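Local coordinates for second substrate binding domain of putative amino acid ABC transporter (Streptococcus pneumoniae, PDB 4OEN), which probably captures an amino acid outside the cell and delivers it to an ABC transporter for import, as a two-lobed substrate-binding domain, at residues P49-A54 against A68-T73; A57-Q62 against K77-F82; Q62-I67 against G192-L197. All coordinates share one frame; numbering follows the deposited sequence.

Contact 1. Residues P49-A54 against A68-T73. With ACT (acetate ion), chain H.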
loop_
_atom_site.group_PDB
_atom_site.type_symbol
_atom_site.label_atom_id
_atom_site.label_comp_id
_atom_site.label_asym_id
_atom_site.label_seq_id
_atom_site.Cartn_x
_atom_site.Cartn_y
_atom_site.Cartn_z
ATOM N N PRO A 49 -0.786 15.111 9.204
ATOM C CA PRO A 49 -0.016 16.266 8.723
ATOM C C PRO A 49 0.700 16.003 7.401
ATOM O O PRO A 49 1.304 16.919 6.852
ATOM C CB PRO A 49 0.992 16.491 9.849
ATOM C CG PRO A 49 1.258 15.116 10.369
ATOM C CD PRO A 49 -0.077 14.396 10.281
ATOM N N GLY A 50 0.617 14.775 6.898
ATOM C CA GLY A 50 1.353 14.397 5.710
ATOM C C GLY A 50 2.506 13.491 6.100
ATOM O O GLY A 50 2.974 13.543 7.231
ATOM N N PHE A 51 2.981 12.692 5.149
ATOM C CA PHE A 51 3.967 11.646 5.428
ATOM C C PHE A 51 5.278 12.216 5.952
ATOM O O PHE A 51 5.764 11.795 6.992
ATOM C CB PHE A 51 4.221 10.819 4.169
ATOM C CG PHE A 51 5.130 9.634 4.391
ATOM C CD1 PHE A 51 4.740 8.578 5.191
ATOM C CD2 PHE A 51 6.366 9.576 3.784
ATOM C CE1 PHE A 51 5.586 7.485 5.386
ATOM C CE2 PHE A 51 7.209 8.495 3.973
ATOM C CZ PHE A 51 6.821 7.446 4.773
ATOM N N ASP A 52 5.851 13.165 5.224
ATOM C CA ASP A 52 7.107 13.779 5.649
ATOM C C ASP A 52 6.984 14.491 6.992
ATOM O O ASP A 52 7.883 14.403 7.828
ATOM C CB ASP A 52 7.603 14.748 4.589
ATOM C CG ASP A 52 8.132 14.037 3.363
ATOM O OD1 ASP A 52 8.336 12.804 3.436
ATOM O OD2 ASP A 52 8.363 14.711 2.338
ATOM N N ALA A 53 5.866 15.185 7.198
ATOM C CA ALA A 53 5.630 15.901 8.452
ATOM C C ALA A 53 5.429 14.917 9.608
ATOM O O ALA A 53 5.848 15.188 10.737
ATOM C CB ALA A 53 4.434 16.821 8.322
ATOM N N ALA A 54 4.790 13.788 9.312
ATOM C CA ALA A 54 4.615 12.701 10.282
ATOM C C ALA A 54 5.966 12.111 10.702
ATOM O O ALA A 54 6.214 11.858 11.884
ATOM C CB ALA A 54 3.713 11.615 9.708
ATOM N N ALA A 68 1.185 4.924 7.888
ATOM C CA ALA A 68 0.901 5.645 6.644
ATOM C C ALA A 68 1.341 4.849 5.430
ATOM O O ALA A 68 2.063 5.369 4.580
ATOM C CB ALA A 68 1.598 7.032 6.645
ATOM N N GLY A 69 0.928 3.583 5.351
ATOM C CA GLY A 69 1.377 2.712 4.277
ATOM C C GLY A 69 2.888 2.738 4.140
ATOM O O GLY A 69 3.425 2.722 3.029
ATOM N N MET A 70 3.560 2.771 5.286
ATOM C CA MET A 70 5.000 3.028 5.353
ATOM C C MET A 70 5.832 1.795 5.062
ATOM O O MET A 70 5.710 0.777 5.747
ATOM C CB MET A 70 5.351 3.570 6.734
ATOM C CG MET A 70 6.826 3.867 6.923
ATOM S SD MET A 70 7.065 4.678 8.526
ATOM C CE MET A 70 8.828 4.995 8.489
ATOM N N SER A 71 6.691 1.896 4.054
ATOM C CA SER A 71 7.523 0.783 3.635
ATOM C C SER A 71 8.656 0.556 4.623
ATOM O O SER A 71 9.326 1.508 5.042
ATOM C CB SER A 71 8.114 1.043 2.243
ATOM O OG SER A 71 7.099 1.189 1.273
ATOM N N VAL A 72 8.860 -0.705 4.988
ATOM C CA VAL A 72 10.000 -1.091 5.811
ATOM C C VAL A 72 11.236 -1.149 4.930
ATOM O O VAL A 72 11.260 -1.861 3.930
ATOM C CB VAL A 72 9.776 -2.450 6.493
ATOM C CG1 VAL A 72 11.032 -2.881 7.268
ATOM C CG2 VAL A 72 8.550 -2.380 7.403
ATOM N N THR A 73 12.244 -0.355 5.276
ATOM C CA THR A 73 13.513 -0.353 4.549
ATOM C C THR A 73 14.648 -0.305 5.549
ATOM O O THR A 73 14.482 0.209 6.651
ATOM C CB THR A 73 13.651 0.857 3.595
ATOM O OG1 THR A 73 13.861 2.049 4.362
ATOM C CG2 THR A 73 12.411 1.013 2.700
HETATM C C ACT H . 6.719 4.884 1.166
HETATM O O ACT H . 7.445 5.868 0.895
HETATM O OXT ACT H . 6.749 4.502 2.350
HETATM C CH3 ACT H . 5.876 4.205 0.129
#
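The phenyl ring of F51 turns its edge to the loop 68-73. At this rim CD1 meets the CB of A68 at 3.8 Å, and the neighbouring CE1 abuts CG of M70 at 4.1 Å; both partners lie close to the ring plane. CG of F51 stands opposite its own backbone N (chi1 -175°), which carries the ring out from the first turn of helix 51-60 toward the loop. M70 is extended throughout and crosses F51 at about a right angle, its CB and CG beside CE1, and its methyl end continues toward F80 and F82. On the helix side, G50 is the N-cap, and its O accepts the backbone N of A54 at 2.8 Å. In the periplasmic binding protein type II fold this pairing probably lines the substrate cleft: amino-acid-binding relatives typically hold the substrate carboxylate with a backbone N of this loop and an arginine following it. An acetate ion, probably from the crystallisation liquor, is consistent with that role here. Its OXT takes the N-H of S71 at 3.1 Å in a nearly straight bond (172°), and R76 NH1 supplies a second hydrogen bond to the ion. The same OXT lies 3.8 Å from CZ of F51, approaching the ring obliquely, and the acetate methyl is 3.4 Å from OG of S71.

Contact 2. Residues A57-Q62 against K77-F82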
loop_
_atom_site.group_PDB
_atom_site.type_symbol
_atom_site.label_atom_id
_atom_site.label_comp_id
_atom_site.label_asym_id
_atom_site.label_seq_id
_atom_site.Cartn_x
_atom_site.Cartn_y
_atom_site.Cartn_z
ATOM N N ALA A 57 7.635 14.621 13.037
ATOM C CA ALA A 57 7.017 14.725 14.355
ATOM C C ALA A 57 7.453 13.552 15.237
ATOM O O ALA A 57 7.784 13.745 16.404
ATOM C CB ALA A 57 5.491 14.786 14.231
ATOM N N VAL A 58 7.491 12.352 14.665
ATOM C CA VAL A 58 7.931 11.175 15.409
ATOM C C VAL A 58 9.411 11.314 15.791
ATOM O O VAL A 58 9.793 11.061 16.937
ATOM C CB VAL A 58 7.700 9.870 14.606
ATOM C CG1 VAL A 58 8.436 8.693 15.256
ATOM C CG2 VAL A 58 6.200 9.565 14.503
ATOM N N GLN A 59 10.240 11.755 14.850
ATOM C CA GLN A 59 11.674 11.892 15.116
ATOM C C GLN A 59 11.981 12.958 16.169
ATOM O O GLN A 59 12.931 12.826 16.938
ATOM C CB GLN A 59 12.423 12.203 13.820
ATOM C CG GLN A 59 12.545 10.996 12.900
ATOM C CD GLN A 59 13.199 9.805 13.588
ATOM O OE1 GLN A 59 14.245 9.934 14.227
ATOM N NE2 GLN A 59 12.580 8.635 13.456
ATOM N N ALA A 60 11.152 13.996 16.201
ATOM C CA ALA A 60 11.293 15.079 17.161
ATOM C C ALA A 60 10.680 14.735 18.522
ATOM O O ALA A 60 10.882 15.461 19.497
ATOM C CB ALA A 60 10.661 16.344 16.610
ATOM N N GLY A 61 9.938 13.631 18.587
ATOM C CA GLY A 61 9.294 13.235 19.826
ATOM C C GLY A 61 7.956 13.909 20.086
ATOM O O GLY A 61 7.403 13.795 21.180
ATOM N N GLN A 62 7.417 14.602 19.085
ATOM C CA GLN A 62 6.121 15.245 19.256
ATOM C C GLN A 62 4.973 14.339 18.846
ATOM O O GLN A 62 3.822 14.587 19.201
ATOM C CB GLN A 62 6.066 16.559 18.481
ATOM C CG GLN A 62 6.771 17.697 19.207
ATOM C CD GLN A 62 6.306 17.845 20.648
ATOM O OE1 GLN A 62 7.106 17.770 21.581
ATOM N NE2 GLN A 62 5.009 18.061 20.833
ATOM N N LYS A 77 15.280 1.857 9.168
ATOM C CA LYS A 77 15.617 1.202 10.429
ATOM C C LYS A 77 16.704 1.925 11.227
ATOM O O LYS A 77 16.862 1.683 12.422
ATOM C CB LYS A 77 16.043 -0.242 10.170
ATOM C CG LYS A 77 14.899 -1.133 9.786
ATOM C CD LYS A 77 15.368 -2.557 9.571
ATOM C CE LYS A 77 14.205 -3.460 9.188
ATOM N NZ LYS A 77 14.666 -4.854 8.924
ATOM N N ALA A 78 17.451 2.816 10.577
ATOM C CA ALA A 78 18.465 3.584 11.280
ATOM C C ALA A 78 17.855 4.530 12.310
ATOM O O ALA A 78 18.485 4.847 13.312
ATOM C CB ALA A 78 19.322 4.368 10.292
ATOM N N THR A 79 16.629 4.984 12.063
ATOM C CA THR A 79 16.010 5.951 12.965
ATOM C C THR A 79 14.619 5.535 13.439
ATOM O O THR A 79 14.045 6.190 14.306
ATOM C CB THR A 79 15.917 7.345 12.301
ATOM O OG1 THR A 79 15.236 7.232 11.051
ATOM C CG2 THR A 79 17.315 7.920 12.045
ATOM N N PHE A 80 14.092 4.449 12.883
ATOM C CA PHE A 80 12.773 3.939 13.282
ATOM C C PHE A 80 12.846 2.490 13.742
ATOM O O PHE A 80 13.630 1.703 13.212
ATOM C CB PHE A 80 11.775 4.003 12.119
ATOM C CG PHE A 80 11.318 5.389 11.759
ATOM C CD1 PHE A 80 10.270 5.982 12.444
ATOM C CD2 PHE A 80 11.902 6.075 10.702
ATOM C CE1 PHE A 80 9.823 7.256 12.113
ATOM C CE2 PHE A 80 11.458 7.352 10.360
ATOM C CZ PHE A 80 10.407 7.937 11.070
ATOM N N ASP A 81 11.994 2.133 14.695
ATOM C CA ASP A 81 11.725 0.738 15.023
ATOM C C ASP A 81 10.359 0.383 14.453
ATOM O O ASP A 81 9.381 1.081 14.693
ATOM C CB ASP A 81 11.742 0.499 16.537
ATOM C CG ASP A 81 13.138 0.609 17.149
ATOM O OD1 ASP A 81 14.145 0.413 16.436
ATOM O OD2 ASP A 81 13.216 0.885 18.366
ATOM N N PHE A 82 10.303 -0.704 13.698
ATOM C CA PHE A 82 9.082 -1.098 13.023
ATOM C C PHE A 82 8.343 -2.187 13.773
ATOM O O PHE A 82 8.961 -3.023 14.446
ATOM C CB PHE A 82 9.397 -1.582 11.610
ATOM C CG PHE A 82 9.730 -0.480 10.639
ATOM C CD1 PHE A 82 8.725 0.279 10.055
ATOM C CD2 PHE A 82 11.049 -0.252 10.257
ATOM C CE1 PHE A 82 9.025 1.281 9.132
ATOM C CE2 PHE A 82 11.352 0.740 9.341
ATOM C CZ PHE A 82 10.340 1.504 8.771
HETATM O O HOH W 1 15.855 8.494 15.744
#
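This is a mixed polar and aromatic contact between the last turn of helix 51-60 and the start of strand 80-82, in the alpha/beta lobe of a type II periplasmic binding fold. The helix ends in a Schellman motif at G61, where Q62 N bonds back to A57 O at 2.8 Å and G61 N to V58 O. Just before this end, Q59 reaches across. Its chain bends at CB-CG (chi2 -56°) and brings the amide back over the aromatic ring of F80, with NE2 above the ring centre, 3.2 Å from the plane. Amide and ring planes stand 75° apart, so the amide meets the ring steeply instead of stacking on it, consistent with one amide hydrogen facing the pi cloud. The other is spent on the backbone: NE2 donates to T79 O at 3.0 Å (164°), arriving from above the carbonyl plane but within the plane of its own amide. V58 adds an apolar touch, its CG1 lying 3.7 Å from CE1 of F80, and I66 of strand 65-66 packs on both residues. T79 crosses the glutamine end at about a right angle, with CB 3.6 Å from OE1. A water completes the link, donating to OE1 of Q59 at 2.6 Å and, over a longer 3.3 Å, to the same O of T79.

Contact 3. Residues Q62-I67 against G192-L197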
loop_
_atom_site.group_PDB
_atom_site.type_symbol
_atom_site.label_atom_id
_atom_site.label_comp_id
_atom_site.label_asym_id
_atom_site.label_seq_id
_atom_site.Cartn_x
_atom_site.Cartn_y
_atom_site.Cartn_z
ATOM N N GLN A 62 7.417 14.602 19.085
ATOM C CA GLN A 62 6.121 15.245 19.256
ATOM C C GLN A 62 4.973 14.339 18.846
ATOM O O GLN A 62 3.822 14.587 19.201
ATOM C CB GLN A 62 6.066 16.559 18.481
ATOM C CG GLN A 62 6.771 17.697 19.207
ATOM C CD GLN A 62 6.306 17.845 20.648
ATOM O OE1 GLN A 62 7.106 17.770 21.581
ATOM N NE2 GLN A 62 5.009 18.061 20.833
ATOM N N ALA A 63 5.285 13.288 18.094
ATOM C CA ALA A 63 4.332 12.212 17.869
ATOM C C ALA A 63 4.985 10.914 18.297
ATOM O O ALA A 63 6.208 10.778 18.247
ATOM C CB ALA A 63 3.900 12.150 16.416
ATOM N N ASP A 64 4.173 9.965 18.731
ATOM C CA ASP A 64 4.709 8.723 19.255
ATOM C C ASP A 64 4.900 7.658 18.184
ATOM O O ASP A 64 5.846 6.875 18.252
ATOM C CB ASP A 64 3.810 8.213 20.373
ATOM C CG ASP A 64 3.694 9.216 21.506
ATOM O OD1 ASP A 64 4.714 9.465 22.181
ATOM O OD2 ASP A 64 2.593 9.769 21.715
ATOM N N GLY A 65 4.021 7.629 17.193
ATOM C CA GLY A 65 4.108 6.604 16.172
ATOM C C GLY A 65 3.630 7.131 14.848
ATOM O O GLY A 65 2.988 8.180 14.794
ATOM N N ILE A 66 3.997 6.425 13.787
ATOM C CA ILE A 66 3.523 6.742 12.442
ATOM C C ILE A 66 2.936 5.510 11.764
ATOM O O ILE A 66 3.480 4.411 11.857
ATOM C CB ILE A 66 4.654 7.349 11.574
ATOM C CG1 ILE A 66 4.163 7.593 10.146
ATOM C CG2 ILE A 66 5.905 6.470 11.575
ATOM C CD1 ILE A 66 5.178 8.329 9.268
ATOM N N ILE A 67 1.781 5.697 11.130
ATOM C CA ILE A 67 1.201 4.646 10.298
ATOM C C ILE A 67 0.707 5.356 9.049
ATOM O O ILE A 67 -0.040 6.330 9.140
ATOM C CB ILE A 67 0.079 3.848 11.036
ATOM C CG1 ILE A 67 -0.219 2.547 10.284
ATOM C CG2 ILE A 67 -1.184 4.709 11.320
ATOM C CD1 ILE A 67 -1.273 1.650 10.993
ATOM N N GLY A 192 14.353 3.233 19.537
ATOM C CA GLY A 192 14.669 3.264 20.953
ATOM C C GLY A 192 13.592 3.899 21.809
ATOM O O GLY A 192 13.728 3.975 23.030
ATOM N N ALA A 193 12.515 4.348 21.175
ATOM C CA ALA A 193 11.460 5.065 21.888
ATOM C C ALA A 193 10.181 4.260 21.883
ATOM O O ALA A 193 9.969 3.435 21.000
ATOM C CB ALA A 193 11.222 6.433 21.265
ATOM N N ASN A 194 9.328 4.523 22.868
ATOM C CA ASN A 194 8.019 3.879 22.957
ATOM C C ASN A 194 7.988 2.391 22.609
ATOM O O ASN A 194 7.176 1.970 21.786
ATOM C CB ASN A 194 7.038 4.605 22.050
ATOM C CG ASN A 194 6.811 6.024 22.468
ATOM O OD1 ASN A 194 7.165 6.961 21.751
ATOM N ND2 ASN A 194 6.224 6.201 23.643
ATOM N N PRO A 195 8.864 1.587 23.239
ATOM C CA PRO A 195 8.890 0.170 22.867
ATOM C C PRO A 195 7.586 -0.557 23.211
ATOM O O PRO A 195 7.219 -1.519 22.537
ATOM C CB PRO A 195 10.072 -0.378 23.674
ATOM C CG PRO A 195 10.178 0.526 24.845
ATOM C CD PRO A 195 9.813 1.886 24.329
ATOM N N GLU A 196 6.868 -0.079 24.222
ATOM C CA GLU A 196 5.646 -0.750 24.640
ATOM C C GLU A 196 4.551 -0.564 23.594
ATOM O O GLU A 196 3.666 -1.402 23.458
ATOM C CB GLU A 196 5.188 -0.251 26.013
ATOM C CG GLU A 196 4.503 1.108 26.040
ATOM C CD GLU A 196 5.449 2.291 25.880
ATOM O OE1 GLU A 196 6.688 2.106 25.873
ATOM O OE2 GLU A 196 4.935 3.422 25.753
ATOM N N LEU A 197 4.638 0.513 22.822
ATOM C CA LEU A 197 3.664 0.755 21.771
ATOM C C LEU A 197 3.851 -0.237 20.626
ATOM O O LEU A 197 2.879 -0.722 20.050
ATOM C CB LEU A 197 3.783 2.179 21.249
ATOM C CG LEU A 197 2.805 2.643 20.169
ATOM C CD1 LEU A 197 1.358 2.390 20.580
ATOM C CD2 LEU A 197 3.043 4.134 19.895
HETATM O O HOH W 2 8.353 7.102 19.058
HETATM O O HOH W 3 7.160 9.937 21.694
HETATM O O HOH W 4 5.594 8.569 24.848
#
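D64 lies across the side-chain amide of N194, the carboxylate and amide planes turned 87° apart and the two side chains crossing at about a right angle. Their nearest atoms are two oxygens, OD1 of D64 and OD1 of N194, 3.5 Å apart, two acceptors that make no direct bond, so that the link runs through solvent. One water lies 2.9 Å from OD1 of N194 and also near the backbone O of D64. A second lies within hydrogen-bonding distance of both OD1 atoms, though neither water can serve every acceptor near it. A third accepts from ND2 of N194 at 2.7 Å and donates to OD1 of D64 at 2.9 Å, so the nitrogen end of the amide is linked to the aspartate through water, while the oxygen end lies near the other two. The carboxylate's other oxygen, OD2, is used inside the fold, where it takes the backbone N-H of I6 in strand 5-8; that bond probably fixes the rotation of the group and leaves OD1 turned to the waters. Beneath this wet layer the contact becomes apolar. A chi1 of -178° places the L197 branch beside its carbonyl carbon, and CD2 comes to within 4.2 Å of CB of D64, while the side chain also packs on Y5, F187 and V189. N194 is the N-cap of helix 195-210, yet its side chain makes no capping bond and faces D64 instead. Its backbone O accepts L197 N at 3.1 Å. Around it, D81 OD2 bonds G192 N, and E196 reaches the hydroxyl of Y5. The first turn of helix 195-210 packs on strands 5-8 and 180-190 beside the start of strand 65-66, within one lobe of the type II periplasmic binding fold.

From the N-terminal side, helix 51-60 enters first. Contact 1 joins its beginning to the loop after strand 65-66, and contact 2 joins its end to strand 80-82; their segments alternate along the chain, so these two short loops cross. Contact 3 starts at Q62, which it shares with contact 2, and closes a far longer loop by bringing back residues 192-197 after the chain has passed through the other lobe and returned on strand 180-190. It crosses both others. I66 packs against F51 and A54, A63 N probably bonds A57 O, M70 and V72 reach F82, and D81 OD2 probably bonds G192 N, joining contact 2 to the returning segment; all lie in the same lobe.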